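Local coordinates for FACT-Spt16 (Cicer arietinum, PDB 5CE6), which probably binds histones H3-H4 as part of the FACT histone chaperone complex, which acts on nucleosomes during transcription, at residues Tyr205-Ala210 with Arg305-Ser311; Leu212-Met217 with Cys300-Ala304; Met136-Ile140 with Leu172-Lys176; Ala53-Pro59 with Glu84-Thr90; Tyr291-Val297 with Ser420-Ser426. One frame throughout, in Å; residues are numbered along the deposited sequence.

Interaction 1: residues Tyr205-Ala210 with Arg305-Ser311; sequences YIKRAA and RYKSYCS. With ACT (acetate ion), chain B.
Tyr-205 and Lys-307 make the clearest of the CH-pi contacts. The lysine chain lies over one face of the tyrosine ring, with CD of Lys-307 3.8 Å from the centroid of the Tyr-205 ring and 14° off its normal. A bend at chi3 (65°) keeps CE over that face, near CZ of Tyr-205. In a second contact of this kind, CB of Arg-208 sits over the Tyr-306 ring, 4.0 Å from its centroid. The guanidinium of Arg-208 leads away.

Apolar packing fills the middle. The methyl CB of Ala-209 touches CB of Tyr-306 at 3.7 Å, where the backbones come close. CG1 of Ile-206 rests 3.7 Å from CB of Tyr-309. The rings of Tyr-205 and Tyr-309 meet obliquely, their planes 49° apart. Both hydroxyls bond to glutamates at the start of helix 200-230: Tyr-205 OH to Glu-201 and Tyr-309 OH to Glu-202.

Polar bonds hold the outer side of the turn. NE of Arg-305 donates to Ser-308 O at 2.9 Å, from above the carbonyl plane. NH2 of Arg-305 reaches OXT of an acetate ion at 2.8 Å, in the guanidinium plane; the acetate probably came from the crystallisation liquor.

Residues 306 to 309 form a type I' turn, which closes a tight beta hairpin. Helix 200-230 packs against that hairpin within the M24 metallopeptidase-like, or pita-bread, lobe.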
# COMPACT_ATOMS: atom_id res chain seq x y z
N TYR A 205 5.02 8.15 11.05
CA TYR A 205 4.50 6.79 11.19
C TYR A 205 5.07 5.84 10.13
O TYR A 205 5.39 4.70 10.44
CB TYR A 205 2.97 6.77 11.17
CG TYR A 205 2.36 7.62 12.28
CD1 TYR A 205 3.08 7.91 13.44
CD2 TYR A 205 1.08 8.14 12.16
CE1 TYR A 205 2.54 8.69 14.45
CE2 TYR A 205 0.53 8.93 13.17
CZ TYR A 205 1.27 9.19 14.31
OH TYR A 205 0.74 9.98 15.32
N ILE A 206 5.21 6.32 8.90
CA ILE A 206 5.81 5.51 7.84
C ILE A 206 7.28 5.22 8.15
O ILE A 206 7.76 4.10 7.93
CB ILE A 206 5.66 6.21 6.46
CG1 ILE A 206 4.18 6.29 6.08
CG2 ILE A 206 6.48 5.48 5.38
CD1 ILE A 206 3.86 7.15 4.86
N LYS A 207 8.02 6.21 8.64
CA LYS A 207 9.41 5.98 9.02
C LYS A 207 9.51 4.98 10.16
O LYS A 207 10.41 4.13 10.15
CB LYS A 207 10.09 7.29 9.43
CG LYS A 207 10.30 8.26 8.29
CD LYS A 207 10.92 9.55 8.83
CE LYS A 207 11.45 10.44 7.72
NZ LYS A 207 12.09 11.68 8.29
N ARG A 208 8.62 5.07 11.15
CA ARG A 208 8.59 4.10 12.24
C ARG A 208 8.36 2.70 11.67
O ARG A 208 9.06 1.76 12.02
CB ARG A 208 7.50 4.42 13.27
CG ARG A 208 7.65 5.80 13.94
CD ARG A 208 8.77 5.85 14.96
NE ARG A 208 8.93 7.19 15.55
CZ ARG A 208 9.88 8.05 15.20
NH1 ARG A 208 10.77 7.71 14.27
NH2 ARG A 208 9.94 9.25 15.76
N ALA A 209 7.37 2.58 10.79
CA ALA A 209 7.04 1.31 10.14
C ALA A 209 8.25 0.79 9.37
O ALA A 209 8.62 -0.38 9.50
CB ALA A 209 5.86 1.48 9.22
N ALA A 210 8.85 1.67 8.57
CA ALA A 210 10.01 1.29 7.75
C ALA A 210 11.23 0.90 8.58
O ALA A 210 12.00 0.03 8.18
CB ALA A 210 10.37 2.41 6.78
N ARG A 305 3.51 -2.50 9.36
CA ARG A 305 2.56 -1.41 9.33
C ARG A 305 2.55 -0.77 10.72
O ARG A 305 2.58 -1.47 11.73
CB ARG A 305 1.17 -1.96 8.99
CG ARG A 305 0.21 -0.96 8.35
CD ARG A 305 -1.12 -1.64 8.00
NE ARG A 305 -2.05 -0.71 7.37
CZ ARG A 305 -3.32 -1.00 7.10
NH1 ARG A 305 -3.81 -2.20 7.40
NH2 ARG A 305 -4.10 -0.10 6.52
N TYR A 306 2.53 0.55 10.77
CA TYR A 306 2.55 1.23 12.05
C TYR A 306 1.47 2.30 12.12
O TYR A 306 1.44 3.21 11.29
CB TYR A 306 3.93 1.87 12.32
CG TYR A 306 4.05 2.46 13.71
CD1 TYR A 306 4.22 1.65 14.82
CD2 TYR A 306 4.02 3.84 13.90
CE1 TYR A 306 4.34 2.19 16.10
CE2 TYR A 306 4.14 4.39 15.17
CZ TYR A 306 4.30 3.56 16.26
OH TYR A 306 4.42 4.10 17.53
N LYS A 307 0.58 2.18 13.10
CA LYS A 307 -0.60 3.04 13.19
C LYS A 307 -1.32 3.16 11.85
O LYS A 307 -1.77 4.24 11.46
CB LYS A 307 -0.24 4.42 13.77
CG LYS A 307 0.27 4.36 15.21
CD LYS A 307 0.68 5.72 15.74
CE LYS A 307 -0.49 6.67 15.84
NZ LYS A 307 -1.50 6.18 16.83
N SER A 308 -1.43 2.01 11.17
CA SER A 308 -2.08 1.87 9.86
C SER A 308 -1.25 2.29 8.65
O SER A 308 -1.71 2.13 7.53
CB SER A 308 -3.47 2.52 9.80
OG SER A 308 -4.33 1.94 10.77
N TYR A 309 -0.05 2.82 8.87
CA TYR A 309 0.81 3.26 7.77
C TYR A 309 1.78 2.18 7.35
O TYR A 309 2.54 1.67 8.19
CB TYR A 309 1.54 4.58 8.11
CG TYR A 309 0.56 5.72 8.08
CD1 TYR A 309 -0.24 5.99 9.19
CD2 TYR A 309 0.36 6.46 6.92
CE1 TYR A 309 -1.19 7.00 9.16
CE2 TYR A 309 -0.59 7.48 6.88
CZ TYR A 309 -1.36 7.74 8.00
OH TYR A 309 -2.30 8.74 7.96
N CYS A 310 1.77 1.85 6.07
CA CYS A 310 2.52 0.72 5.54
C CYS A 310 3.94 1.10 5.16
O CYS A 310 4.27 2.28 4.97
CB CYS A 310 1.84 0.15 4.28
SG CYS A 310 0.19 -0.52 4.55
N SER A 311 4.78 0.08 5.04
CA SER A 311 6.15 0.23 4.55
C SER A 311 6.50 -1.07 3.88
O SER A 311 5.78 -2.06 4.02
CB SER A 311 7.13 0.52 5.70
OG SER A 311 7.17 -0.57 6.62
C ACT B . -7.06 -0.79 4.53
O ACT B . -7.90 -1.53 3.98
OXT ACT B . -6.54 -1.22 5.59
CH3 ACT B . -6.69 0.55 3.94

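Interaction 2: residues Leu212-Met217 with Cys300-Ala304; sequences LTGSVM and CAVGA
Thr-213 has its OG1 anti to the carbonyl carbon and CG2 anti to the backbone N (chi1 -67°), and the two branches divide the contact with Val-302 to Ala-304 between them. OG1 turns to the end of the segment at Ala-304, and CG2 turns back along the strand. One helical turn further on, Met-217 folds at both chi2 and chi3. This swings its terminal CE in against the strand, although its CB starts off in another direction.

The polar branch of Thr-213 makes the one hydrogen bond between the segments. Ala-304 N donates to Thr-213 OG1 at 2.8 Å, a fairly straight bond of 157°. OG1 also bonds with Ser-311 OG and with Ala-209 O of the preceding helical turn. Three groups thus grip one buried hydroxyl oxygen, which probably fixes the rotation of the threonine.

The rest is packing. Two methyl groups lie against carbonyl oxygens of the strand: CG2 of Thr-213 is 3.4 Å from Val-302 O, and CE of Met-217 is 3.5 Å from Cys-300 O. CD2 of Leu-212 packs on CB of Ala-304 at 3.7 Å. CE of Met-217 also reaches CG1 of Val-302 at 4.0 Å. Val-216 adds a looser touch, its CG1 being 4.4 Å from CG2 of Val-302.

The helix segment runs over the strand in a roughly opposite sense, their axes 9.4 Å apart at closest. Ile-313 of strand 309-319 touches both Thr-213 and Met-217. Helix 237-249 packs beside them, with Thr-244 against Val-216 and Val-302, and Ile-248 against Val-302 and Ala-304.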
# COMPACT_ATOMS: atom_id res chain seq x y z
N LEU A 212 11.14 -0.59 11.51
CA LEU A 212 10.85 -1.95 11.95
C LEU A 212 11.03 -2.93 10.80
O LEU A 212 11.66 -3.98 10.96
CB LEU A 212 9.43 -2.05 12.50
CG LEU A 212 8.92 -3.46 12.82
CD1 LEU A 212 9.84 -4.12 13.83
CD2 LEU A 212 7.51 -3.38 13.37
N THR A 213 10.48 -2.59 9.64
CA THR A 213 10.61 -3.41 8.44
C THR A 213 12.08 -3.72 8.13
O THR A 213 12.47 -4.87 7.91
CB THR A 213 9.97 -2.70 7.24
OG1 THR A 213 8.55 -2.64 7.44
CG2 THR A 213 10.25 -3.44 5.93
N GLY A 214 12.90 -2.67 8.13
CA GLY A 214 14.31 -2.83 7.87
C GLY A 214 15.02 -3.62 8.96
O GLY A 214 15.90 -4.45 8.67
N SER A 215 14.63 -3.38 10.21
CA SER A 215 15.23 -4.06 11.34
C SER A 215 14.94 -5.56 11.28
O SER A 215 15.80 -6.38 11.61
CB SER A 215 14.71 -3.50 12.66
OG SER A 215 14.93 -2.11 12.75
N VAL A 216 13.72 -5.90 10.89
CA VAL A 216 13.33 -7.29 10.72
C VAL A 216 14.16 -7.97 9.62
O VAL A 216 14.65 -9.08 9.81
CB VAL A 216 11.82 -7.41 10.45
CG1 VAL A 216 11.45 -8.81 9.98
CG2 VAL A 216 11.03 -7.04 11.70
N MET A 217 14.33 -7.29 8.49
CA MET A 217 15.13 -7.86 7.41
C MET A 217 16.58 -8.06 7.85
O MET A 217 17.17 -9.12 7.66
CB MET A 217 15.09 -6.98 6.16
CG MET A 217 15.97 -7.49 5.02
SD MET A 217 15.34 -9.02 4.30
CE MET A 217 14.02 -8.39 3.29
N CYS A 300 13.16 -12.33 -0.59
CA CYS A 300 12.37 -12.05 0.60
C CYS A 300 11.78 -10.65 0.54
O CYS A 300 12.50 -9.67 0.35
CB CYS A 300 13.19 -12.17 1.89
SG CYS A 300 12.24 -11.65 3.38
N ALA A 301 10.47 -10.57 0.71
CA ALA A 301 9.80 -9.27 0.80
C ALA A 301 9.01 -9.23 2.11
O ALA A 301 8.27 -10.15 2.42
CB ALA A 301 8.86 -9.06 -0.38
N VAL A 302 9.21 -8.17 2.88
CA VAL A 302 8.49 -8.04 4.14
C VAL A 302 8.04 -6.61 4.34
O VAL A 302 8.71 -5.67 3.93
CB VAL A 302 9.37 -8.53 5.33
CG1 VAL A 302 10.67 -7.79 5.37
CG2 VAL A 302 8.65 -8.38 6.64
N GLY A 303 6.87 -6.42 4.96
CA GLY A 303 6.45 -5.07 5.26
C GLY A 303 5.70 -5.00 6.57
O GLY A 303 4.79 -5.80 6.81
N ALA A 304 6.11 -4.06 7.42
CA ALA A 304 5.42 -3.79 8.68
C ALA A 304 4.55 -2.55 8.54
O ALA A 304 4.83 -1.66 7.72
CB ALA A 304 6.42 -3.60 9.81

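Interaction 3: residues Met136-Ile140 with Leu172-Lys176; sequences MDAII and LWAEK
NZ of Lys-176 forms a salt bridge with Asp-137, 3.0 Å from its OD1. The ammonium comes in on the syn side of OD1, 23° out of the carboxylate plane. The bond joins helices 133-145 and 168-179, which pack side by side on one face of the alpha/beta sheet of the N-terminal lobe. Their axes here are 10.9 Å apart and inclined at 38°.

The methylenes of the lysine pack as well. Its CD lies 3.6 Å from CB of Met-136, while its CB meets CD1 of Ile-140. A final bend at chi4 (-69°) brings NZ to the aspartate. An alanine here would remove the ammonium and the chain under it, which would probably leave Asp-137 without its mate and uncover the flank of Met-136.

Deeper in, Met-136 passes along the edge of the Trp-173 indole, a Met-aromatic contact. Its SD is 5.4 Å from the centroid of the six-membered ring, and 3.7 Å from CG of Leu-172. Trp-173 and Ile-139 both reach down to Val-88 of the sheet. Further along the same indole, CD1 of Ile-140 touches CZ3 of Trp-173 at 3.7 Å.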
# COMPACT_ATOMS: atom_id res chain seq x y z
N MET A 136 -31.24 3.85 4.13
CA MET A 136 -30.61 4.11 2.84
C MET A 136 -31.51 5.00 1.99
O MET A 136 -31.03 5.92 1.33
CB MET A 136 -30.30 2.81 2.11
CG MET A 136 -29.41 1.85 2.89
SD MET A 136 -29.01 0.36 1.93
CE MET A 136 -28.10 -0.59 3.15
N ASP A 137 -32.82 4.73 2.01
CA ASP A 137 -33.77 5.55 1.28
C ASP A 137 -33.77 7.00 1.78
O ASP A 137 -33.85 7.94 0.99
CB ASP A 137 -35.19 4.98 1.39
CG ASP A 137 -35.35 3.65 0.66
OD1 ASP A 137 -34.52 3.35 -0.22
OD2 ASP A 137 -36.32 2.92 0.96
N ALA A 138 -33.67 7.17 3.09
CA ALA A 138 -33.63 8.51 3.68
C ALA A 138 -32.37 9.26 3.24
O ALA A 138 -32.43 10.44 2.88
CB ALA A 138 -33.69 8.43 5.19
N ILE A 139 -31.24 8.57 3.29
CA ILE A 139 -29.98 9.15 2.84
C ILE A 139 -30.06 9.56 1.36
O ILE A 139 -29.63 10.65 0.98
CB ILE A 139 -28.79 8.18 3.06
CG1 ILE A 139 -28.58 7.91 4.55
CG2 ILE A 139 -27.53 8.74 2.45
CD1 ILE A 139 -27.40 7.01 4.86
N ILE A 140 -30.64 8.68 0.55
CA ILE A 140 -30.80 8.94 -0.88
C ILE A 140 -31.72 10.15 -1.13
O ILE A 140 -31.45 10.96 -2.02
CB ILE A 140 -31.26 7.67 -1.63
CG1 ILE A 140 -30.08 6.69 -1.77
CG2 ILE A 140 -31.82 8.01 -3.00
CD1 ILE A 140 -30.47 5.22 -1.78
N LEU A 172 -26.96 -4.23 -0.75
CA LEU A 172 -28.21 -3.49 -0.83
C LEU A 172 -27.95 -2.04 -1.23
O LEU A 172 -28.64 -1.48 -2.09
CB LEU A 172 -28.96 -3.57 0.50
CG LEU A 172 -30.29 -2.81 0.58
CD1 LEU A 172 -31.23 -3.26 -0.53
CD2 LEU A 172 -30.95 -2.99 1.94
N TRP A 173 -26.95 -1.43 -0.59
CA TRP A 173 -26.63 -0.03 -0.85
C TRP A 173 -26.25 0.18 -2.31
O TRP A 173 -26.72 1.11 -2.95
CB TRP A 173 -25.49 0.42 0.08
CG TRP A 173 -24.97 1.81 -0.20
CD1 TRP A 173 -23.71 2.15 -0.60
CD2 TRP A 173 -25.69 3.04 -0.09
NE1 TRP A 173 -23.60 3.50 -0.75
CE2 TRP A 173 -24.80 4.08 -0.44
CE3 TRP A 173 -27.01 3.37 0.28
CZ2 TRP A 173 -25.19 5.43 -0.44
CZ3 TRP A 173 -27.38 4.71 0.27
CH2 TRP A 173 -26.48 5.72 -0.08
N ALA A 174 -25.40 -0.70 -2.83
CA ALA A 174 -24.98 -0.61 -4.22
C ALA A 174 -26.18 -0.73 -5.15
O ALA A 174 -26.27 -0.03 -6.15
CB ALA A 174 -23.94 -1.68 -4.53
N GLU A 175 -27.11 -1.62 -4.79
CA GLU A 175 -28.32 -1.81 -5.59
C GLU A 175 -29.21 -0.58 -5.54
O GLU A 175 -29.81 -0.20 -6.54
CB GLU A 175 -29.09 -3.06 -5.14
CG GLU A 175 -30.31 -3.37 -6.00
CD GLU A 175 -30.63 -4.86 -6.05
OE1 GLU A 175 -30.35 -5.58 -5.06
OE2 GLU A 175 -31.17 -5.31 -7.09
N LYS A 176 -29.30 0.04 -4.37
CA LYS A 176 -30.12 1.23 -4.20
C LYS A 176 -29.54 2.47 -4.90
O LYS A 176 -30.29 3.30 -5.41
CB LYS A 176 -30.36 1.52 -2.71
CG LYS A 176 -31.36 0.56 -2.06
CD LYS A 176 -31.74 1.00 -0.65
CE LYS A 176 -32.90 0.16 -0.09
NZ LYS A 176 -34.18 0.41 -0.79

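Interaction 4: residues Ala53-Pro59 with Glu84-Thr90; sequences AIAVACP and ETIMVFT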
# COMPACT_ATOMS: atom_id res chain seq x y z
N ALA A 53 -22.22 14.69 -4.28
CA ALA A 53 -22.14 13.93 -3.04
C ALA A 53 -21.19 12.74 -3.25
O ALA A 53 -21.01 12.29 -4.38
CB ALA A 53 -23.52 13.45 -2.62
N ILE A 54 -20.58 12.25 -2.17
CA ILE A 54 -19.66 11.12 -2.26
C ILE A 54 -20.01 10.06 -1.23
O ILE A 54 -20.16 10.37 -0.04
CB ILE A 54 -18.19 11.57 -2.04
CG1 ILE A 54 -17.77 12.55 -3.14
CG2 ILE A 54 -17.25 10.37 -1.97
CD1 ILE A 54 -16.49 13.29 -2.84
N ALA A 55 -20.15 8.82 -1.68
CA ALA A 55 -20.54 7.72 -0.81
C ALA A 55 -19.38 6.75 -0.65
O ALA A 55 -18.80 6.30 -1.65
CB ALA A 55 -21.75 6.98 -1.37
N VAL A 56 -19.03 6.44 0.60
CA VAL A 56 -18.03 5.40 0.85
C VAL A 56 -18.65 4.37 1.78
O VAL A 56 -19.49 4.71 2.62
CB VAL A 56 -16.71 5.96 1.44
CG1 VAL A 56 -16.20 7.14 0.62
CG2 VAL A 56 -16.88 6.35 2.90
N ALA A 57 -18.26 3.11 1.62
CA ALA A 57 -18.87 2.04 2.40
C ALA A 57 -17.87 0.92 2.66
O ALA A 57 -17.11 0.53 1.77
CB ALA A 57 -20.11 1.51 1.69
N CYS A 58 -17.87 0.42 3.89
CA CYS A 58 -16.95 -0.63 4.31
C CYS A 58 -17.73 -1.86 4.74
O CYS A 58 -18.75 -1.75 5.40
CB CYS A 58 -16.08 -0.14 5.46
SG CYS A 58 -15.00 1.19 4.94
N PRO A 59 -17.23 -3.05 4.37
CA PRO A 59 -17.88 -4.33 4.65
C PRO A 59 -17.67 -4.77 6.10
O PRO A 59 -16.91 -4.14 6.82
CB PRO A 59 -17.16 -5.30 3.69
CG PRO A 59 -15.82 -4.73 3.56
CD PRO A 59 -15.98 -3.23 3.60
N GLU A 84 -18.95 -2.42 8.29
CA GLU A 84 -20.39 -2.37 8.04
C GLU A 84 -20.98 -0.97 8.26
O GLU A 84 -21.99 -0.80 8.95
CB GLU A 84 -21.13 -3.44 8.86
CG GLU A 84 -22.45 -3.86 8.24
CD GLU A 84 -23.13 -4.97 9.00
OE1 GLU A 84 -23.24 -4.88 10.25
OE2 GLU A 84 -23.55 -5.95 8.35
N THR A 85 -20.33 0.02 7.65
CA THR A 85 -20.74 1.41 7.80
C THR A 85 -20.77 2.07 6.42
O THR A 85 -19.89 1.85 5.60
CB THR A 85 -19.78 2.18 8.73
OG1 THR A 85 -19.85 1.63 10.05
CG2 THR A 85 -20.13 3.66 8.79
N ILE A 86 -21.81 2.87 6.18
CA ILE A 86 -21.88 3.69 4.97
C ILE A 86 -21.79 5.16 5.37
O ILE A 86 -22.48 5.59 6.30
CB ILE A 86 -23.21 3.46 4.25
CG1 ILE A 86 -23.32 2.00 3.78
CG2 ILE A 86 -23.37 4.43 3.10
CD1 ILE A 86 -24.77 1.58 3.51
N MET A 87 -20.95 5.93 4.69
CA MET A 87 -20.84 7.36 4.97
C MET A 87 -21.01 8.14 3.68
O MET A 87 -20.34 7.86 2.69
CB MET A 87 -19.49 7.67 5.62
CG MET A 87 -19.28 9.13 5.95
SD MET A 87 -17.91 9.30 7.12
CE MET A 87 -16.58 8.56 6.21
N VAL A 88 -21.91 9.12 3.70
CA VAL A 88 -22.19 9.93 2.51
C VAL A 88 -21.98 11.42 2.77
O VAL A 88 -22.63 12.01 3.63
CB VAL A 88 -23.63 9.71 2.00
CG1 VAL A 88 -23.91 10.63 0.82
CG2 VAL A 88 -23.82 8.25 1.58
N PHE A 89 -21.06 12.00 2.01
CA PHE A 89 -20.76 13.42 2.14
C PHE A 89 -21.59 14.22 1.17
O PHE A 89 -21.66 13.87 -0.00
CB PHE A 89 -19.28 13.66 1.83
CG PHE A 89 -18.35 12.87 2.70
CD1 PHE A 89 -17.91 11.61 2.30
CD2 PHE A 89 -17.91 13.39 3.90
CE1 PHE A 89 -17.05 10.88 3.10
CE2 PHE A 89 -17.06 12.67 4.71
CZ PHE A 89 -16.62 11.41 4.32
N THR A 90 -22.23 15.28 1.65
CA THR A 90 -22.89 16.23 0.77
C THR A 90 -22.33 17.62 1.08
O THR A 90 -21.49 17.77 1.96
CB THR A 90 -24.44 16.24 0.93
OG1 THR A 90 -24.82 16.93 2.13
CG2 THR A 90 -25.00 14.83 0.96
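Val-56 and Met-87 form the central hydrogen-bonded pair of two antiparallel strands. Val-56 N donates to Met-87 O, and Met-87 N to Val-56 O, both at 2.8 Å and nearly along the C=O axis. Ile-54 pairs with Phe-89 in the same way, its N 2.9 Å from Phe-89 O. The non-hydrogen-bonded pairs, Ala-55 with Val-88 and Ala-57 with Ile-86, flank the central one.

The register slips at the end. Glu-84 and Thr-85 both face Cys-58, a G1 beta bulge, and Glu-84 has the positive phi (45°) usual at the first position of such a bulge. Cys-58 N still meets Thr-85 O at 3.0 Å. Glu-84 N bonds to Pro-59 O from above its carbonyl plane.

Side chains pair across the strands as well. CG2 of Val-56 lies beside CE of Met-87 at 4.0 Å, and the two side chains point the same way. On the other face, small alanines meet branched residues: CB of Ala-55 touches CG2 of Val-88 at 3.8 Å.

Helices cover both faces. Helices 26-42 and 69-78 pack on the side of Ile-54, Val-56, Met-87 and Phe-89, where Phe-36 meets the Phe-89 ring edge-to-face. Helix 168-179 lies on the side of Ile-86 and Val-88.

These are inner strands of a mixed six-stranded sheet between helices, the alpha/beta fold of the Spt16 N-terminal lobe.

Interaction 5: residues Tyr291-Val297 with Ser420-Ser426; sequences YYDSASV and SKNKVFS. With K (potassium ion), chain D.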
# COMPACT_ATOMS: atom_id res chain seq x y z
N TYR A 291 15.75 -23.36 -0.90
CA TYR A 291 16.75 -24.00 -1.75
C TYR A 291 17.98 -23.11 -1.84
O TYR A 291 17.87 -21.93 -2.15
CB TYR A 291 16.20 -24.26 -3.16
CG TYR A 291 17.12 -25.10 -4.02
CD1 TYR A 291 17.07 -26.48 -3.97
CD2 TYR A 291 18.02 -24.50 -4.89
CE1 TYR A 291 17.90 -27.25 -4.75
CE2 TYR A 291 18.86 -25.26 -5.67
CZ TYR A 291 18.79 -26.64 -5.60
OH TYR A 291 19.62 -27.41 -6.39
N TYR A 292 19.15 -23.69 -1.58
CA TYR A 292 20.35 -22.88 -1.51
C TYR A 292 21.60 -23.59 -2.02
O TYR A 292 22.70 -23.27 -1.60
CB TYR A 292 20.59 -22.36 -0.09
CG TYR A 292 20.41 -23.41 0.98
CD1 TYR A 292 21.41 -24.34 1.23
CD2 TYR A 292 19.24 -23.48 1.73
CE1 TYR A 292 21.25 -25.31 2.20
CE2 TYR A 292 19.07 -24.44 2.69
CZ TYR A 292 20.08 -25.35 2.92
OH TYR A 292 19.92 -26.32 3.89
N ASP A 293 21.43 -24.54 -2.93
CA ASP A 293 22.60 -25.14 -3.56
C ASP A 293 23.23 -24.15 -4.54
O ASP A 293 22.81 -23.00 -4.61
CB ASP A 293 22.24 -26.46 -4.24
CG ASP A 293 23.38 -27.46 -4.22
OD1 ASP A 293 24.49 -27.11 -4.67
OD2 ASP A 293 23.17 -28.58 -3.72
N SER A 294 24.23 -24.59 -5.29
CA SER A 294 24.95 -23.68 -6.19
C SER A 294 24.04 -22.99 -7.20
O SER A 294 23.04 -23.55 -7.62
CB SER A 294 26.08 -24.42 -6.91
OG SER A 294 27.14 -24.68 -6.02
N ALA A 295 24.40 -21.76 -7.57
CA ALA A 295 23.65 -20.97 -8.54
C ALA A 295 22.20 -20.77 -8.13
O ALA A 295 21.28 -20.97 -8.91
CB ALA A 295 23.73 -21.59 -9.93
N SER A 296 22.01 -20.35 -6.88
CA SER A 296 20.67 -20.18 -6.34
C SER A 296 20.38 -18.75 -5.98
O SER A 296 21.28 -17.96 -5.68
CB SER A 296 20.49 -21.04 -5.09
OG SER A 296 20.36 -22.40 -5.45
N VAL A 297 19.09 -18.39 -6.00
CA VAL A 297 18.70 -17.08 -5.49
C VAL A 297 17.52 -17.24 -4.55
O VAL A 297 16.74 -18.19 -4.68
CB VAL A 297 18.37 -16.06 -6.60
CG1 VAL A 297 19.55 -15.89 -7.56
CG2 VAL A 297 17.16 -16.48 -7.37
N SER A 420 19.99 -26.61 -13.69
CA SER A 420 19.84 -26.16 -12.30
C SER A 420 18.38 -25.92 -11.89
O SER A 420 17.50 -25.70 -12.72
CB SER A 420 20.66 -24.91 -12.05
OG SER A 420 19.82 -23.79 -11.85
N LYS A 421 18.16 -25.96 -10.58
CA LYS A 421 16.85 -25.74 -10.00
C LYS A 421 16.30 -24.36 -10.39
O LYS A 421 15.09 -24.17 -10.56
CB LYS A 421 16.96 -25.84 -8.49
CG LYS A 421 15.66 -25.75 -7.74
CD LYS A 421 15.12 -27.13 -7.48
CE LYS A 421 13.88 -27.08 -6.60
NZ LYS A 421 13.08 -28.33 -6.77
N ASN A 422 17.22 -23.40 -10.53
CA ASN A 422 16.89 -22.02 -10.87
C ASN A 422 17.12 -21.70 -12.34
O ASN A 422 17.44 -20.56 -12.69
CB ASN A 422 17.69 -21.05 -9.99
CG ASN A 422 17.18 -21.00 -8.55
OD1 ASN A 422 16.21 -20.32 -8.25
ND2 ASN A 422 17.84 -21.75 -7.66
N LYS A 423 16.97 -22.72 -13.19
CA LYS A 423 17.01 -22.59 -14.66
C LYS A 423 16.31 -21.32 -15.11
O LYS A 423 16.83 -20.55 -15.92
CB LYS A 423 16.35 -23.81 -15.31
CG LYS A 423 15.94 -23.60 -16.77
CD LYS A 423 15.30 -24.84 -17.36
CE LYS A 423 14.76 -24.57 -18.77
NZ LYS A 423 14.41 -25.84 -19.47
N VAL A 424 15.13 -21.10 -14.56
CA VAL A 424 14.44 -19.84 -14.71
C VAL A 424 14.40 -19.23 -13.31
O VAL A 424 13.97 -19.89 -12.36
CB VAL A 424 13.02 -20.05 -15.26
CG1 VAL A 424 12.30 -18.74 -15.39
CG2 VAL A 424 13.08 -20.76 -16.60
N PHE A 425 14.85 -17.98 -13.18
CA PHE A 425 14.87 -17.32 -11.88
C PHE A 425 14.39 -15.89 -11.98
O PHE A 425 14.27 -15.34 -13.08
CB PHE A 425 16.27 -17.36 -11.26
CG PHE A 425 17.27 -16.48 -11.95
CD1 PHE A 425 17.92 -16.91 -13.10
CD2 PHE A 425 17.57 -15.21 -11.45
CE1 PHE A 425 18.85 -16.10 -13.74
CE2 PHE A 425 18.49 -14.39 -12.09
CZ PHE A 425 19.13 -14.83 -13.24
N SER A 426 14.11 -15.28 -10.84
CA SER A 426 13.74 -13.87 -10.80
C SER A 426 14.56 -13.17 -9.72
O SER A 426 15.20 -13.83 -8.90
CB SER A 426 12.23 -13.72 -10.53
OG SER A 426 11.47 -14.35 -11.56
K K D . 19.87 -23.51 -8.94
O HOH W 1 17.11 -20.94 -4.60
O HOH W 2 20.35 -26.39 -8.73
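Tyr-291 spreads its ring under the chain of Lys-421. CG of Lys-421 stands 3.7 Å from the centroid of the Tyr-291 ring, only 6° off its normal, and CB of Lys-421 is 3.4 Å from CE2 of Tyr-291. CG of Tyr-291 is anti to its own backbone N (chi1 -172°), which carries the ring across to the turn 420-423. The opposite face of the ring has Asp-293 N near its rim.

A potassium ion joins the two segments. Ala-295 O, Ser-420 OG and a water each bind potassium at 2.9 Å. The same water is 2.7 Å from Tyr-291 OH and accepts from Lys-421 N. Asn-422 belongs to the site too, although its ND2, 3.0 Å from the potassium, would be an unusual ligand. A second water donates to Tyr-291 O and Val-297 O and accepts from Asn-422 ND2. With a leucine in place of Tyr-291, the metal-bound water would probably lose its hydroxyl partner and Lys-421 the flat surface beneath it.

Val-297 closes the inner side, its CG2 4.1 Å from CB of Phe-425. That methyl also lies 3.6 Å from Ser-426 O, a buried carbonyl oxygen without a polar partner in the model.

No direct hydrogen bond links the two segments. Their polar link runs through the cation and the two waters, so it probably depends on the ion and solvent present.

From the N terminus, interaction 4 closes first, pairing strands 53-58 and 85-89 around helix 69-78. Interaction 3 follows in series and lays two helices on that sheet; the two touch, Trp-173 resting on Ile-86, Val-88 and Ala-55. Both belong to the N-terminal lobe. The other three lie in the M24-like lobe. Interaction 1 closes a long loop from helix 200-230 to the hairpin at 305-311. Interaction 2 is nested inside it and touches it through Ser-311. Interaction 5 opens at 291, inside both loops, and closes only at 420-426, so it crosses them. All three use strand 296-306, tying its two ends to helix 200-230 and to the turn before strand 424-435.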